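Local structure of transcriptional regulator (Methanobacterium thermoautotrophicum, 3BPV) at residues A[25-38]-A[62-74]. The protein probably binds DNA as a dimeric winged-helix transcriptional repressor of the MarR family. Numbering follows the deposited sequence.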
loop_
_atom_site.group_PDB
_atom_site.type_symbol
_atom_site.label_atom_id
_atom_site.label_comp_id
_atom_site.label_asym_id
_atom_site.label_seq_id
_atom_site.Cartn_x
_atom_site.Cartn_y
_atom_site.Cartn_z
ATOM N N LEU A 25 5.189 16.345 -11.719
ATOM C CA LEU A 25 4.748 17.126 -10.564
ATOM C C LEU A 25 5.409 16.579 -9.304
ATOM O O LEU A 25 5.072 16.973 -8.185
ATOM C CB LEU A 25 3.228 17.044 -10.415
ATOM C CG LEU A 25 2.398 17.593 -11.576
ATOM C CD1 LEU A 25 0.926 17.344 -11.301
ATOM C CD2 LEU A 25 2.670 19.079 -11.743
ATOM N N ASN A 26 6.350 15.662 -9.504
ATOM C CA ASN A 26 7.076 15.024 -8.410
ATOM C C ASN A 26 6.121 14.310 -7.469
ATOM O O ASN A 26 6.370 14.207 -6.265
ATOM C CB ASN A 26 7.905 16.046 -7.627
ATOM C CG ASN A 26 9.131 16.508 -8.388
ATOM O OD1 ASN A 26 9.700 15.755 -9.181
ATOM N ND2 ASN A 26 9.554 17.740 -8.142
ATOM N N LEU A 27 5.036 13.797 -8.028
ATOM C CA LEU A 27 4.047 13.098 -7.224
ATOM C C LEU A 27 4.217 11.590 -7.269
ATOM O O LEU A 27 4.668 11.022 -8.265
ATOM C CB LEU A 27 2.627 13.468 -7.682
ATOM C CG LEU A 27 2.104 14.852 -7.290
ATOM C CD1 LEU A 27 0.807 15.128 -8.036
ATOM C CD2 LEU A 27 1.882 14.914 -5.782
ATOM N N THR A 28 3.854 10.961 -6.162
ATOM C CA THR A 28 3.903 9.523 -6.007
ATOM C C THR A 28 2.561 9.106 -5.438
ATOM O O THR A 28 1.793 9.943 -4.948
ATOM C CB THR A 28 4.970 9.100 -5.004
ATOM O OG1 THR A 28 4.736 9.782 -3.764
ATOM C CG2 THR A 28 6.360 9.422 -5.527
ATOM N N ASP A 29 2.288 7.814 -5.483
ATOM C CA ASP A 29 1.045 7.264 -4.971
ATOM C C ASP A 29 0.802 7.708 -3.527
ATOM O O ASP A 29 -0.294 8.142 -3.180
ATOM C CB ASP A 29 1.116 5.738 -5.048
ATOM C CG ASP A 29 -0.187 5.071 -4.716
ATOM O OD1 ASP A 29 -0.761 5.367 -3.648
ATOM O OD2 ASP A 29 -0.630 4.233 -5.526
ATOM N N ALA A 30 1.820 7.598 -2.685
ATOM C CA ALA A 30 1.685 7.977 -1.283
ATOM C C ALA A 30 1.295 9.446 -1.123
ATOM O O ALA A 30 0.462 9.787 -0.277
ATOM C CB ALA A 30 2.984 7.690 -0.538
ATOM N N GLN A 31 1.895 10.326 -1.917
ATOM C CA GLN A 31 1.563 11.748 -1.831
ATOM C C GLN A 31 0.145 12.013 -2.318
ATOM O O GLN A 31 -0.574 12.819 -1.729
ATOM C CB GLN A 31 2.530 12.588 -2.661
ATOM C CG GLN A 31 3.944 12.654 -2.145
ATOM C CD GLN A 31 4.810 13.486 -3.057
ATOM O OE1 GLN A 31 4.702 14.706 -3.082
ATOM N NE2 GLN A 31 5.657 12.824 -3.834
ATOM N N VAL A 32 -0.257 11.355 -3.397
ATOM C CA VAL A 32 -1.603 11.541 -3.912
ATOM C C VAL A 32 -2.630 11.118 -2.864
ATOM O O VAL A 32 -3.628 11.805 -2.654
ATOM C CB VAL A 32 -1.825 10.726 -5.208
ATOM C CG1 VAL A 32 -3.311 10.677 -5.559
ATOM C CG2 VAL A 32 -1.050 11.360 -6.347
ATOM N N ALA A 33 -2.390 9.996 -2.199
ATOM C CA ALA A 33 -3.322 9.518 -1.184
ATOM C C ALA A 33 -3.480 10.556 -0.084
ATOM O O ALA A 33 -4.602 10.858 0.326
ATOM C CB ALA A 33 -2.826 8.200 -0.597
ATOM N N CYS A 34 -2.364 11.103 0.391
ATOM C CA CYS A 34 -2.414 12.117 1.440
ATOM C C CYS A 34 -3.130 13.372 0.944
ATOM O O CYS A 34 -3.966 13.946 1.646
ATOM C CB CYS A 34 -1.002 12.496 1.893
ATOM S SG CYS A 34 -0.221 11.267 2.954
ATOM N N LEU A 35 -2.806 13.803 -0.266
ATOM C CA LEU A 35 -3.417 14.996 -0.825
ATOM C C LEU A 35 -4.934 14.849 -0.919
ATOM O O LEU A 35 -5.674 15.747 -0.514
ATOM C CB LEU A 35 -2.835 15.284 -2.210
ATOM C CG LEU A 35 -3.238 16.617 -2.839
ATOM C CD1 LEU A 35 -2.744 17.762 -1.979
ATOM C CD2 LEU A 35 -2.634 16.720 -4.231
ATOM N N LEU A 36 -5.407 13.721 -1.438
ATOM C CA LEU A 36 -6.848 13.522 -1.570
ATOM C C LEU A 36 -7.528 13.445 -0.214
ATOM O O LEU A 36 -8.651 13.929 -0.051
ATOM C CB LEU A 36 -7.154 12.263 -2.385
ATOM C CG LEU A 36 -6.709 12.314 -3.853
ATOM C CD1 LEU A 36 -7.052 11.000 -4.540
ATOM C CD2 LEU A 36 -7.396 13.487 -4.555
ATOM N N ARG A 37 -6.857 12.845 0.763
ATOM C CA ARG A 37 -7.440 12.738 2.097
ATOM C C ARG A 37 -7.557 14.105 2.767
ATOM O O ARG A 37 -8.549 14.383 3.440
ATOM C CB ARG A 37 -6.602 11.803 2.969
ATOM C CG ARG A 37 -7.232 11.483 4.313
ATOM C CD ARG A 37 -8.419 10.547 4.170
ATOM N NE ARG A 37 -9.055 10.295 5.460
ATOM C CZ ARG A 37 -9.745 11.206 6.139
ATOM N NH1 ARG A 37 -9.893 12.429 5.650
ATOM N NH2 ARG A 37 -10.285 10.894 7.307
ATOM N N ILE A 38 -6.552 14.957 2.592
ATOM C CA ILE A 38 -6.586 16.288 3.187
ATOM C C ILE A 38 -7.627 17.126 2.455
ATOM O O ILE A 38 -8.327 17.945 3.064
ATOM C CB ILE A 38 -5.212 16.978 3.081
ATOM C CG1 ILE A 38 -4.168 16.160 3.842
ATOM C CG2 ILE A 38 -5.287 18.391 3.655
ATOM C CD1 ILE A 38 -2.746 16.568 3.547
ATOM N N ARG A 62 7.719 12.198 5.856
ATOM C CA ARG A 62 8.463 12.440 4.624
ATOM C C ARG A 62 7.514 12.690 3.458
ATOM O O ARG A 62 7.784 13.532 2.610
ATOM C CB ARG A 62 9.382 11.259 4.313
ATOM C CG ARG A 62 10.464 11.039 5.363
ATOM C CD ARG A 62 11.564 10.115 4.855
ATOM N NE ARG A 62 12.366 10.773 3.825
ATOM C CZ ARG A 62 13.422 11.540 4.070
ATOM N NH1 ARG A 62 13.832 11.751 5.315
ATOM N NH2 ARG A 62 14.064 12.115 3.063
ATOM N N THR A 63 6.408 11.959 3.410
ATOM C CA THR A 63 5.434 12.141 2.341
ATOM C C THR A 63 4.826 13.546 2.382
ATOM O O THR A 63 4.702 14.224 1.355
ATOM C CB THR A 63 4.314 11.092 2.461
ATOM O OG1 THR A 63 4.888 9.783 2.369
ATOM C CG2 THR A 63 3.279 11.266 1.367
ATOM N N LEU A 64 4.449 13.987 3.577
ATOM C CA LEU A 64 3.862 15.306 3.736
ATOM C C LEU A 64 4.886 16.409 3.463
ATOM O O LEU A 64 4.544 17.450 2.908
ATOM C CB LEU A 64 3.280 15.447 5.144
ATOM C CG LEU A 64 2.085 14.535 5.426
ATOM C CD1 LEU A 64 1.719 14.644 6.898
ATOM C CD2 LEU A 64 0.902 14.926 4.545
ATOM N N ARG A 65 6.143 16.180 3.834
ATOM C CA ARG A 65 7.175 17.180 3.588
ATOM C C ARG A 65 7.315 17.407 2.083
ATOM O O ARG A 65 7.456 18.541 1.627
ATOM C CB ARG A 65 8.509 16.726 4.191
ATOM C CG ARG A 65 9.591 17.795 4.171
ATOM C CD ARG A 65 10.836 17.336 4.918
ATOM N NE ARG A 65 10.546 17.029 6.317
ATOM C CZ ARG A 65 11.465 16.686 7.214
ATOM N NH1 ARG A 65 12.742 16.605 6.863
ATOM N NH2 ARG A 65 11.108 16.427 8.464
ATOM N N ARG A 66 7.268 16.328 1.308
ATOM C CA ARG A 66 7.374 16.445 -0.142
ATOM C C ARG A 66 6.194 17.231 -0.712
ATOM O O ARG A 66 6.366 18.053 -1.615
ATOM C CB ARG A 66 7.449 15.053 -0.777
ATOM C CG ARG A 66 8.717 14.296 -0.405
ATOM C CD ARG A 66 8.746 12.905 -0.998
ATOM N NE ARG A 66 8.807 12.920 -2.456
ATOM C CZ ARG A 66 8.886 11.825 -3.209
ATOM N NH1 ARG A 66 8.916 10.629 -2.638
ATOM N NH2 ARG A 66 8.942 11.928 -4.528
ATOM N N LEU A 67 4.994 16.990 -0.192
ATOM C CA LEU A 67 3.823 17.711 -0.683
ATOM C C LEU A 67 3.942 19.187 -0.349
ATOM O O LEU A 67 3.563 20.044 -1.146
ATOM C CB LEU A 67 2.536 17.159 -0.064
ATOM C CG LEU A 67 1.985 15.863 -0.660
ATOM C CD1 LEU A 67 0.861 15.345 0.219
ATOM C CD2 LEU A 67 1.500 16.119 -2.088
ATOM N N GLU A 68 4.477 19.474 0.830
ATOM C CA GLU A 68 4.654 20.853 1.277
ATOM C C GLU A 68 5.728 21.556 0.444
ATOM O O GLU A 68 5.561 22.710 0.050
ATOM C CB GLU A 68 5.046 20.874 2.757
ATOM C CG GLU A 68 5.043 22.257 3.393
ATOM C CD GLU A 68 5.519 22.233 4.835
ATOM O OE1 GLU A 68 4.961 21.452 5.635
ATOM O OE2 GLU A 68 6.449 22.996 5.170
ATOM N N GLU A 69 6.825 20.858 0.175
ATOM C CA GLU A 69 7.913 21.428 -0.615
ATOM C C GLU A 69 7.425 21.784 -2.013
ATOM O O GLU A 69 7.842 22.790 -2.593
ATOM C CB GLU A 69 9.072 20.434 -0.719
ATOM C CG GLU A 69 10.266 20.954 -1.505
ATOM C CD GLU A 69 11.002 22.068 -0.788
ATOM O OE1 GLU A 69 10.366 23.094 -0.463
ATOM O OE2 GLU A 69 12.221 21.922 -0.549
ATOM N N SER A 70 6.547 20.948 -2.556
ATOM C CA SER A 70 5.998 21.177 -3.888
ATOM C C SER A 70 4.906 22.246 -3.877
ATOM O O SER A 70 4.429 22.665 -4.934
ATOM C CB SER A 70 5.444 19.873 -4.457
ATOM O OG SER A 70 6.479 18.918 -4.627
ATOM N N GLY A 71 4.511 22.676 -2.681
ATOM C CA GLY A 71 3.491 23.703 -2.549
ATOM C C GLY A 71 2.055 23.236 -2.721
ATOM O O GLY A 71 1.173 24.041 -3.030
ATOM N N PHE A 72 1.801 21.947 -2.516
ATOM C CA PHE A 72 0.448 21.420 -2.670
ATOM C C PHE A 72 -0.352 21.423 -1.378
ATOM O O PHE A 72 -1.577 21.348 -1.403
ATOM C CB PHE A 72 0.482 20.005 -3.251
ATOM C CG PHE A 72 1.106 19.926 -4.613
ATOM C CD1 PHE A 72 0.765 20.843 -5.603
ATOM C CD2 PHE A 72 2.029 18.930 -4.910
ATOM C CE1 PHE A 72 1.339 20.770 -6.870
ATOM C CE2 PHE A 72 2.607 18.847 -6.173
ATOM C CZ PHE A 72 2.262 19.769 -7.153
ATOM N N ILE A 73 0.335 21.481 -0.246
ATOM C CA ILE A 73 -0.361 21.535 1.032
ATOM C C ILE A 73 0.361 22.502 1.946
ATOM O O ILE A 73 1.522 22.841 1.720
ATOM C CB ILE A 73 -0.430 20.160 1.763
ATOM C CG1 ILE A 73 0.972 19.708 2.191
ATOM C CG2 ILE A 73 -1.111 19.134 0.879
ATOM C CD1 ILE A 73 0.983 18.473 3.090
ATOM N N GLU A 74 -0.342 22.942 2.981
ATOM C CA GLU A 74 0.222 23.852 3.957
ATOM C C GLU A 74 0.052 23.202 5.321
ATOM O O GLU A 74 -0.925 22.491 5.564
ATOM C CB GLU A 74 -0.501 25.201 3.915
ATOM C CG GLU A 74 -1.989 25.124 4.203
ATOM C CD GLU A 74 -2.637 26.491 4.269
ATOM O OE1 GLU A 74 -2.232 27.297 5.132
ATOM O OE2 GLU A 74 -3.547 26.760 3.458
HETATM O O HOH W 1 5.237 16.646 -4.763
HETATM O O HOH W 2 8.827 19.548 -5.922
#
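Q31 and L67 both carry CG anti to the carbonyl carbon (chi1 -69° for Q31), which lays the extended glutamine chain against the leucine, the two running past each other in opposite directions. Here, in the winged-helix domain of a MarR protein, helix 29-38 crosses helix 62-69 at -77°, their axes 9.3 Å apart; helix 62-69 is the C-terminal part of the presumed DNA-recognition helix and leads into the first wing strand. T63 places its methyl on the backbone of helix 29-38, CG2 lying 3.6 Å from A30 O, while its hydroxyl bonds to T59 O within its own helix. L67 CD1 touches both Q31 O and C34 CB, and L67 CD2 meets L27 CD2. Deeper in the core, I38 CD1 touches both L64 CD2 and I73 CG2, L35 CD1 packs 3.6 Å from I73 CG2, and V89 and L87 of the second wing strand join the same cluster. L25 O lies at the edge of the F72 ring, in its plane, 3.7 Å from F72 CE2.

At the outer end the buried Q31 amide is gripped by several partners. NE2 donates to N26 O at 2.9 Å, on a lone pair in the carbonyl plane, and to T28 OG1, the helix N-cap, at 3.2 Å. A water is hydrogen-bonded to Q31 OE1, N26 O and S70 OG, linking the loop to S70, just before the Schellman motif closed by G71. With an alanine here instead of Q31, N26 O would probably lose its amide donor and a gap would open beside L67 and R66. R66, bent at chi3, brings its guanidinium across this amide with the planes 43° apart. NE2 and the guanidinium nitrogens facing it are all donors, so the contact is one of packing: Q31 NE2 sits 3.4 Å from R66 CZ, over one guanidinium face and displaced toward its rim.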